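Local coordinates for fatty acid synthase 1, isoform A (Drosophila melanogaster, PDB 6FN6), which probably catalyses the de novo synthesis of long-chain saturated fatty acids from acetyl-CoA and malonyl-CoA with NADPH, this piece being its dehydratase, enoylreductase and ketoreductase region, at residues 652-657 against 678-683; 511-516 against 539-544. All blocks are in the same frame, centred on the assembly; numbering follows the deposited sequence.

Contact 1 of 2, residues 652-657 against 678-683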
ATOM      1  N   ARG A 652      21.316  26.773  32.958  1.00 74.04           N
ATOM      2  CA  ARG A 652      20.069  26.018  32.861  1.00 70.67           C
ATOM      3  C   ARG A 652      19.796  25.641  31.409  1.00 67.02           C
ATOM      4  O   ARG A 652      19.614  26.513  30.558  1.00 68.14           O
ATOM      5  CB  ARG A 652      18.900  26.823  33.442  1.00 75.50           C
ATOM      6  CG  ARG A 652      18.741  26.652  34.948  1.00 79.79           C
ATOM      7  CD  ARG A 652      17.884  27.738  35.592  1.00 85.06           C
ATOM      8  NE  ARG A 652      16.502  27.745  35.108  1.00 85.25           N
ATOM      9  CZ  ARG A 652      15.996  28.632  34.252  1.00 85.78           C
ATOM     10  NH1 ARG A 652      16.745  29.613  33.758  1.00 86.12           N
ATOM     11  NH2 ARG A 652      14.723  28.540  33.887  1.00 85.11           N
ATOM     12  N   VAL A 653      19.775  24.339  31.134  1.00 56.36           N
ATOM     13  CA  VAL A 653      19.724  23.844  29.764  1.00 56.26           C
ATOM     14  C   VAL A 653      18.738  22.689  29.622  1.00 57.34           C
ATOM     15  O   VAL A 653      18.521  21.916  30.555  1.00 56.91           O
ATOM     16  CB  VAL A 653      21.130  23.407  29.292  1.00 57.06           C
ATOM     17  CG1 VAL A 653      21.094  22.902  27.851  1.00 57.41           C
ATOM     18  CG2 VAL A 653      22.125  24.545  29.434  1.00 60.00           C
ATOM     19  N   MET A 654      18.141  22.594  28.438  1.00 57.06           N
ATOM     20  CA  MET A 654      17.331  21.446  28.050  1.00 56.91           C
ATOM     21  C   MET A 654      17.908  20.895  26.753  1.00 50.45           C
ATOM     22  O   MET A 654      18.362  21.663  25.905  1.00 49.88           O
ATOM     23  CB  MET A 654      15.865  21.835  27.871  1.00 62.47           C
ATOM     24  CG  MET A 654      15.673  23.186  27.214  1.00 68.95           C
ATOM     25  SD  MET A 654      13.954  23.568  26.851  1.00 72.28           S
ATOM     26  CE  MET A 654      13.778  22.807  25.245  1.00 72.88           C
ATOM     27  N   ALA A 655      17.913  19.573  26.603  1.00 54.79           N
ATOM     28  CA  ALA A 655      18.585  18.960  25.463  1.00 51.76           C
ATOM     29  C   ALA A 655      17.839  17.760  24.896  1.00 50.02           C
ATOM     30  O   ALA A 655      16.898  17.244  25.498  1.00 47.96           O
ATOM     31  CB  ALA A 655      19.987  18.541  25.866  1.00 51.56           C
ATOM     32  N   MET A 656      18.296  17.321  23.727  1.00 54.49           N
ATOM     33  CA  MET A 656      17.763  16.143  23.060  1.00 56.26           C
ATOM     34  C   MET A 656      18.930  15.275  22.605  1.00 55.25           C
ATOM     35  O   MET A 656      19.891  15.775  22.019  1.00 54.37           O
ATOM     36  CB  MET A 656      16.886  16.540  21.872  1.00 61.20           C
ATOM     37  CG  MET A 656      16.275  15.363  21.128  1.00 65.55           C
ATOM     38  SD  MET A 656      15.172  15.863  19.798  1.00 67.81           S
ATOM     39  CE  MET A 656      16.278  16.826  18.767  1.00 68.02           C
ATOM     40  N   VAL A 657      18.848  13.981  22.893  1.00 45.84           N
ATOM     41  CA  VAL A 657      19.932  13.054  22.588  1.00 42.66           C
ATOM     42  C   VAL A 657      19.379  11.737  22.054  1.00 40.90           C
ATOM     43  O   VAL A 657      18.206  11.427  22.259  1.00 44.23           O
ATOM     44  CB  VAL A 657      20.806  12.808  23.826  1.00 41.08           C
ATOM     45  CG1 VAL A 657      21.678  14.022  24.112  1.00 42.26           C
ATOM     46  CG2 VAL A 657      19.929  12.487  25.031  1.00 38.79           C
ATOM     47  N   GLU A 678      13.378  31.932  31.277  1.00104.22           N
ATOM     48  CA  GLU A 678      12.878  32.254  32.608  1.00107.60           C
ATOM     49  C   GLU A 678      11.393  31.902  32.665  1.00106.05           C
ATOM     50  O   GLU A 678      10.742  31.789  31.628  1.00102.40           O
ATOM     51  CB  GLU A 678      13.103  33.732  32.932  1.00111.80           C
ATOM     52  CG  GLU A 678      12.951  34.076  34.407  1.00115.46           C
ATOM     53  CD  GLU A 678      13.114  35.559  34.680  1.00120.03           C
ATOM     54  OE1 GLU A 678      13.052  35.959  35.864  1.00123.15           O
ATOM     55  OE2 GLU A 678      13.297  36.326  33.712  1.00120.33           O
ATOM     56  N   LYS A 679      10.872  31.712  33.875  1.00147.01           N
ATOM     57  CA  LYS A 679       9.476  31.318  34.081  1.00150.75           C
ATOM     58  C   LYS A 679       9.204  29.917  33.537  1.00148.95           C
ATOM     59  O   LYS A 679       8.051  29.530  33.341  1.00150.57           O
ATOM     60  CB  LYS A 679       8.514  32.323  33.432  1.00151.55           C
ATOM     61  CG  LYS A 679       8.529  33.717  34.045  1.00155.45           C
ATOM     62  CD  LYS A 679       7.945  33.700  35.454  1.00159.04           C
ATOM     63  CE  LYS A 679       8.040  35.059  36.128  1.00166.13           C
ATOM     64  NZ  LYS A 679       9.446  35.490  36.353  1.00168.61           N
ATOM     65  N   TRP A 680      10.272  29.163  33.290  1.00 80.26           N
ATOM     66  CA  TRP A 680      10.162  27.738  33.010  1.00 75.31           C
ATOM     67  C   TRP A 680      10.914  26.961  34.078  1.00 74.58           C
ATOM     68  O   TRP A 680      12.098  27.204  34.312  1.00 76.10           O
ATOM     69  CB  TRP A 680      10.730  27.385  31.631  1.00 71.26           C
ATOM     70  CG  TRP A 680       9.782  27.573  30.483  1.00 69.72           C
ATOM     71  CD1 TRP A 680       8.630  28.300  30.476  1.00 70.63           C
ATOM     72  CD2 TRP A 680       9.910  27.008  29.172  1.00 65.20           C
ATOM     73  NE1 TRP A 680       8.033  28.229  29.239  1.00 67.89           N
ATOM     74  CE2 TRP A 680       8.800  27.441  28.421  1.00 64.48           C
ATOM     75  CE3 TRP A 680      10.856  26.180  28.560  1.00 52.07           C
ATOM     76  CZ2 TRP A 680       8.611  27.077  27.088  1.00 59.87           C
ATOM     77  CZ3 TRP A 680      10.668  25.820  27.236  1.00 50.61           C
ATOM     78  CH2 TRP A 680       9.554  26.268  26.516  1.00 50.99           C
ATOM     79  N   THR A 681      10.223  26.036  34.736  1.00 71.59           N
ATOM     80  CA  THR A 681      10.878  25.136  35.672  1.00 66.80           C
ATOM     81  C   THR A 681      11.604  24.092  34.836  1.00 59.60           C
ATOM     82  O   THR A 681      11.204  23.820  33.702  1.00 56.87           O
ATOM     83  CB  THR A 681       9.883  24.459  36.637  1.00 67.30           C
ATOM     84  OG1 THR A 681       9.040  23.557  35.911  1.00 66.28           O
ATOM     85  CG2 THR A 681       9.018  25.499  37.337  1.00 62.38           C
ATOM     86  N   MET A 682      12.681  23.527  35.369  1.00 75.49           N
ATOM     87  CA  MET A 682      13.359  22.432  34.686  1.00 65.94           C
ATOM     88  C   MET A 682      12.352  21.328  34.388  1.00 56.83           C
ATOM     89  O   MET A 682      12.393  20.706  33.330  1.00 50.73           O
ATOM     90  CB  MET A 682      14.509  21.884  35.531  1.00 64.06           C
ATOM     91  CG  MET A 682      15.771  22.724  35.490  1.00 59.92           C
ATOM     92  SD  MET A 682      17.089  21.990  36.475  1.00 57.53           S
ATOM     93  CE  MET A 682      18.437  23.108  36.119  1.00 55.16           C
ATOM     94  N   GLU A 683      11.443  21.106  35.332  1.00 58.04           N
ATOM     95  CA  GLU A 683      10.361  20.145  35.166  1.00 57.91           C
ATOM     96  C   GLU A 683       9.596  20.429  33.875  1.00 59.31           C
ATOM     97  O   GLU A 683       9.337  19.527  33.078  1.00 59.77           O
ATOM     98  CB  GLU A 683       9.425  20.192  36.379  1.00 60.15           C
ATOM     99  CG  GLU A 683       8.127  19.416  36.226  1.00 63.02           C
ATOM    100  CD  GLU A 683       7.253  19.509  37.463  1.00 68.50           C
ATOM    101  OE1 GLU A 683       6.012  19.561  37.320  1.00 71.67           O
ATOM    102  OE2 GLU A 683       7.808  19.530  38.581  1.00 68.87           O
TER
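Arg652 hydrogen-bonds across the contact through its NH2, which donates to the backbone O of Trp680 over 3.0 Å. The site lies in the enoylreductase part of the chain. This part is built like the medium-chain dehydrogenases, with a substrate-binding, mostly beta portion beside a Rossmann-type nucleotide-binding portion. Strand 652-656 belongs to the first of these. The oxygen of Trp680 sits at the edge of the guanidinium, in its plane. The donor also lies in the carbonyl plane, but the N-H...O angle is a bent 140°. The same NH2 also bonds to the backbone O of Pro677, so one nitrogen holds two points of the loop that leads to helix 682-685. The arginine reaches there through a bend at chi3 (63°).

The methyl of Met682 packs on the aliphatic part of the arginine, with Met682 CE 3.7 Å from Arg652 CG. An alanine in place of Arg652 removes both contacts; the carbonyls of Trp680 and Pro677 would probably lack this donor, and the methyl would lose its packing on the arginine chain. Met682 is extended beyond CG and also packs on Tyr607 and Tyr608 of strand 601-611. Further along the strand, Met654 and Trp680 form a Met-aromatic contact. Met654 SD lies at the edge of the Trp680 indole, 5.3 Å from the centroid of its six-membered ring and 90° off the ring normal.

Glu899, outside the two segments, bridges them. It accepts a hydrogen bond from Met682 N and makes a long, weak ion pair with Arg652 NE. Thr681 is the N-cap of the helix, its OG1 bonded to the N of Glu684. Trp680 also touches Pro865. On its ring, the atom nearest the sulfur is CZ3, 4.0 Å from Met654 SD.

Contact 2 of 2, residues 511-516 against 539-544; sequences LARLVF and DLISNV
Arg513 and Asp539 form a salt bridge, with Arg513 NE 2.9 Å from Asp539 OD1 and an N-H...O angle of 164°. The oxygen lies near the guanidinium plane, but the nitrogen meets it from above the carboxylate plane. Arg452 makes a second salt bridge to OD1. Arg513 NH1 turns back to the O of Ala512, 2.7 Å away, which helps fix the rotation of the guanidinium.

The amide of Asn543 links two carbonyls. Asn543 ND2 donates to Leu514 O across the contact at 3.0 Å, and within its own segment to Leu540 O. CG lies anti to the carbonyl carbon (chi1 -57°), which brings ND2 to Leu514 O beside the weak bond from Asn543 N.

Strands 512-517 and 542-546 are neighbouring parallel strands of a beta-alpha-beta unit in the pseudo-ketoreductase domain, a Rossmann-like fold. Leu514 N bonds to Ile541 O, and Phe516 N to Asn543 O. Helix 530-536 makes the crossover.

Leu514, Ser542, Phe516 and Val544 share one sheet face, Val515 and Asn543 the other. On the first, Phe516 CD1 and Val544 CG1 lie 4.1 Å apart, the two side chains running side by side. Ile541 CG2 sits over one face of the Arg513 guanidinium, 3.9 Å from Arg513 NH1.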
ATOM      1  N   LEU A 511      41.035 -42.247  56.169  1.00 53.95           N
ATOM      2  CA  LEU A 511      41.932 -42.529  57.283  1.00 54.29           C
ATOM      3  C   LEU A 511      42.931 -41.402  57.557  1.00 47.41           C
ATOM      4  O   LEU A 511      43.755 -41.511  58.466  1.00 46.72           O
ATOM      5  CB  LEU A 511      42.690 -43.831  57.016  1.00 63.82           C
ATOM      6  CG  LEU A 511      41.848 -45.106  56.870  1.00 71.71           C
ATOM      7  CD1 LEU A 511      42.748 -46.337  56.878  1.00 75.70           C
ATOM      8  CD2 LEU A 511      40.764 -45.220  57.941  1.00 73.98           C
ATOM      9  N   ALA A 512      42.872 -40.333  56.768  1.00 47.30           N
ATOM     10  CA  ALA A 512      43.849 -39.252  56.887  1.00 43.51           C
ATOM     11  C   ALA A 512      43.337 -38.111  57.766  1.00 42.26           C
ATOM     12  O   ALA A 512      42.134 -37.851  57.826  1.00 39.01           O
ATOM     13  CB  ALA A 512      44.219 -38.721  55.505  1.00 41.57           C
ATOM     14  N   ARG A 513      44.265 -37.431  58.435  1.00 42.16           N
ATOM     15  CA  ARG A 513      43.943 -36.276  59.272  1.00 43.32           C
ATOM     16  C   ARG A 513      44.948 -35.153  59.021  1.00 43.50           C
ATOM     17  O   ARG A 513      46.141 -35.315  59.274  1.00 44.52           O
ATOM     18  CB  ARG A 513      43.942 -36.655  60.755  1.00 41.32           C
ATOM     19  CG  ARG A 513      43.013 -37.802  61.126  1.00 40.72           C
ATOM     20  CD  ARG A 513      41.546 -37.418  60.995  1.00 42.17           C
ATOM     21  NE  ARG A 513      40.659 -38.506  61.407  1.00 42.18           N
ATOM     22  CZ  ARG A 513      40.213 -39.466  60.602  1.00 41.20           C
ATOM     23  NH1 ARG A 513      40.573 -39.496  59.326  1.00 43.53           N
ATOM     24  NH2 ARG A 513      39.409 -40.408  61.077  1.00 40.66           N
ATOM     25  N   LEU A 514      44.460 -34.010  58.545  1.00 44.25           N
ATOM     26  CA  LEU A 514      45.335 -32.893  58.193  1.00 43.35           C
ATOM     27  C   LEU A 514      45.635 -31.997  59.390  1.00 43.01           C
ATOM     28  O   LEU A 514      44.727 -31.482  60.042  1.00 40.72           O
ATOM     29  CB  LEU A 514      44.708 -32.057  57.075  1.00 41.67           C
ATOM     30  CG  LEU A 514      45.445 -30.766  56.703  1.00 42.03           C
ATOM     31  CD1 LEU A 514      46.870 -31.057  56.257  1.00 43.82           C
ATOM     32  CD2 LEU A 514      44.686 -30.030  55.619  1.00 41.00           C
ATOM     33  N   VAL A 515      46.924 -31.813  59.658  1.00 49.94           N
ATOM     34  CA  VAL A 515      47.383 -30.918  60.713  1.00 49.70           C
ATOM     35  C   VAL A 515      48.158 -29.770  60.073  1.00 48.35           C
ATOM     36  O   VAL A 515      49.336 -29.906  59.746  1.00 48.77           O
ATOM     37  CB  VAL A 515      48.235 -31.673  61.750  1.00 48.86           C
ATOM     38  CG1 VAL A 515      48.647 -30.752  62.890  1.00 49.36           C
ATOM     39  CG2 VAL A 515      47.465 -32.871  62.287  1.00 48.99           C
ATOM     40  N   PHE A 516      47.476 -28.645  59.885  1.00 44.71           N
ATOM     41  CA  PHE A 516      48.037 -27.504  59.167  1.00 47.20           C
ATOM     42  C   PHE A 516      48.435 -26.387  60.132  1.00 50.96           C
ATOM     43  O   PHE A 516      47.592 -25.845  60.846  1.00 46.52           O
ATOM     44  CB  PHE A 516      47.026 -26.981  58.142  1.00 42.57           C
ATOM     45  CG  PHE A 516      47.623 -26.068  57.111  1.00 40.59           C
ATOM     46  CD1 PHE A 516      47.804 -24.722  57.374  1.00 38.97           C
ATOM     47  CD2 PHE A 516      47.983 -26.558  55.869  1.00 40.53           C
ATOM     48  CE1 PHE A 516      48.350 -23.883  56.421  1.00 40.91           C
ATOM     49  CE2 PHE A 516      48.525 -25.724  54.910  1.00 40.21           C
ATOM     50  CZ  PHE A 516      48.708 -24.385  55.186  1.00 41.48           C
ATOM     51  N   ASP A 539      39.340 -35.559  66.439  1.00 40.61           N
ATOM     52  CA  ASP A 539      39.377 -36.437  65.278  1.00 41.75           C
ATOM     53  C   ASP A 539      38.773 -35.750  64.049  1.00 39.21           C
ATOM     54  O   ASP A 539      38.074 -36.379  63.249  1.00 37.55           O
ATOM     55  CB  ASP A 539      38.643 -37.746  65.576  1.00 43.70           C
ATOM     56  CG  ASP A 539      39.057 -38.870  64.647  1.00 45.72           C
ATOM     57  OD1 ASP A 539      40.232 -38.889  64.221  1.00 46.41           O
ATOM     58  OD2 ASP A 539      38.208 -39.736  64.344  1.00 45.24           O
ATOM     59  N   LEU A 540      39.050 -34.456  63.911  1.00 39.64           N
ATOM     60  CA  LEU A 540      38.659 -33.702  62.724  1.00 36.23           C
ATOM     61  C   LEU A 540      39.685 -33.929  61.622  1.00 38.79           C
ATOM     62  O   LEU A 540      40.883 -33.988  61.893  1.00 38.05           O
ATOM     63  CB  LEU A 540      38.547 -32.210  63.042  1.00 36.06           C
ATOM     64  CG  LEU A 540      37.627 -31.813  64.200  1.00 35.96           C
ATOM     65  CD1 LEU A 540      37.667 -30.309  64.404  1.00 35.92           C
ATOM     66  CD2 LEU A 540      36.196 -32.286  63.963  1.00 35.14           C
ATOM     67  N   ILE A 541      39.228 -34.054  60.379  1.00 42.85           N
ATOM     68  CA  ILE A 541      40.148 -34.325  59.281  1.00 43.21           C
ATOM     69  C   ILE A 541      40.923 -33.061  58.927  1.00 44.20           C
ATOM     70  O   ILE A 541      42.036 -33.137  58.406  1.00 47.72           O
ATOM     71  CB  ILE A 541      39.416 -34.892  58.046  1.00 41.71           C
ATOM     72  CG1 ILE A 541      38.434 -33.879  57.453  1.00 39.69           C
ATOM     73  CG2 ILE A 541      38.675 -36.169  58.413  1.00 45.64           C
ATOM     74  CD1 ILE A 541      38.019 -34.222  56.036  1.00 39.40           C
ATOM     75  N   SER A 542      40.336 -31.903  59.215  1.00 39.60           N
ATOM     76  CA  SER A 542      40.983 -30.625  58.934  1.00 37.52           C
ATOM     77  C   SER A 542      41.273 -29.842  60.213  1.00 36.96           C
ATOM     78  O   SER A 542      40.358 -29.477  60.950  1.00 35.74           O
ATOM     79  CB  SER A 542      40.109 -29.789  57.999  1.00 36.01           C
ATOM     80  OG  SER A 542      40.717 -28.539  57.728  1.00 37.85           O
ATOM     81  N   ASN A 543      42.555 -29.580  60.457  1.00 35.12           N
ATOM     82  CA  ASN A 543      42.994 -28.842  61.639  1.00 35.46           C
ATOM     83  C   ASN A 543      43.978 -27.743  61.256  1.00 35.67           C
ATOM     84  O   ASN A 543      45.107 -28.022  60.856  1.00 36.32           O
ATOM     85  CB  ASN A 543      43.642 -29.788  62.654  1.00 36.35           C
ATOM     86  CG  ASN A 543      42.726 -30.918  63.064  1.00 36.35           C
ATOM     87  OD1 ASN A 543      41.951 -30.792  64.014  1.00 36.22           O
ATOM     88  ND2 ASN A 543      42.805 -32.034  62.344  1.00 38.88           N
ATOM     89  N   VAL A 544      43.541 -26.494  61.371  1.00 37.62           N
ATOM     90  CA  VAL A 544      44.351 -25.355  60.958  1.00 38.38           C
ATOM     91  C   VAL A 544      44.699 -24.485  62.161  1.00 38.37           C
ATOM     92  O   VAL A 544      43.811 -24.023  62.877  1.00 37.52           O
ATOM     93  CB  VAL A 544      43.629 -24.526  59.882  1.00 38.90           C
ATOM     94  CG1 VAL A 544      44.531 -23.405  59.379  1.00 36.84           C
ATOM     95  CG2 VAL A 544      43.171 -25.419  58.735  1.00 38.43           C
TER

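In the fold
From the N terminus, the chain passes the two hotdog folds of the dehydratase before it reaches contact 2. Contact 2 closes a loop of 22 residues that holds helix 530-536 and joins neighbouring strands in the pseudo-ketoreductase domain. The chain then runs on to the enoylreductase. There contact 1 closes a loop of 20 residues that includes strands 665-669 and 673-675, and ties a sheet strand to the start of helix 682-685. The two loops follow in series and neither nest nor cross. The centres of contact 1 and contact 2 are about 70 Å apart, on opposite sides of the chain's centre. The nearest atoms of contact 1 and contact 2 are about 55 Å apart.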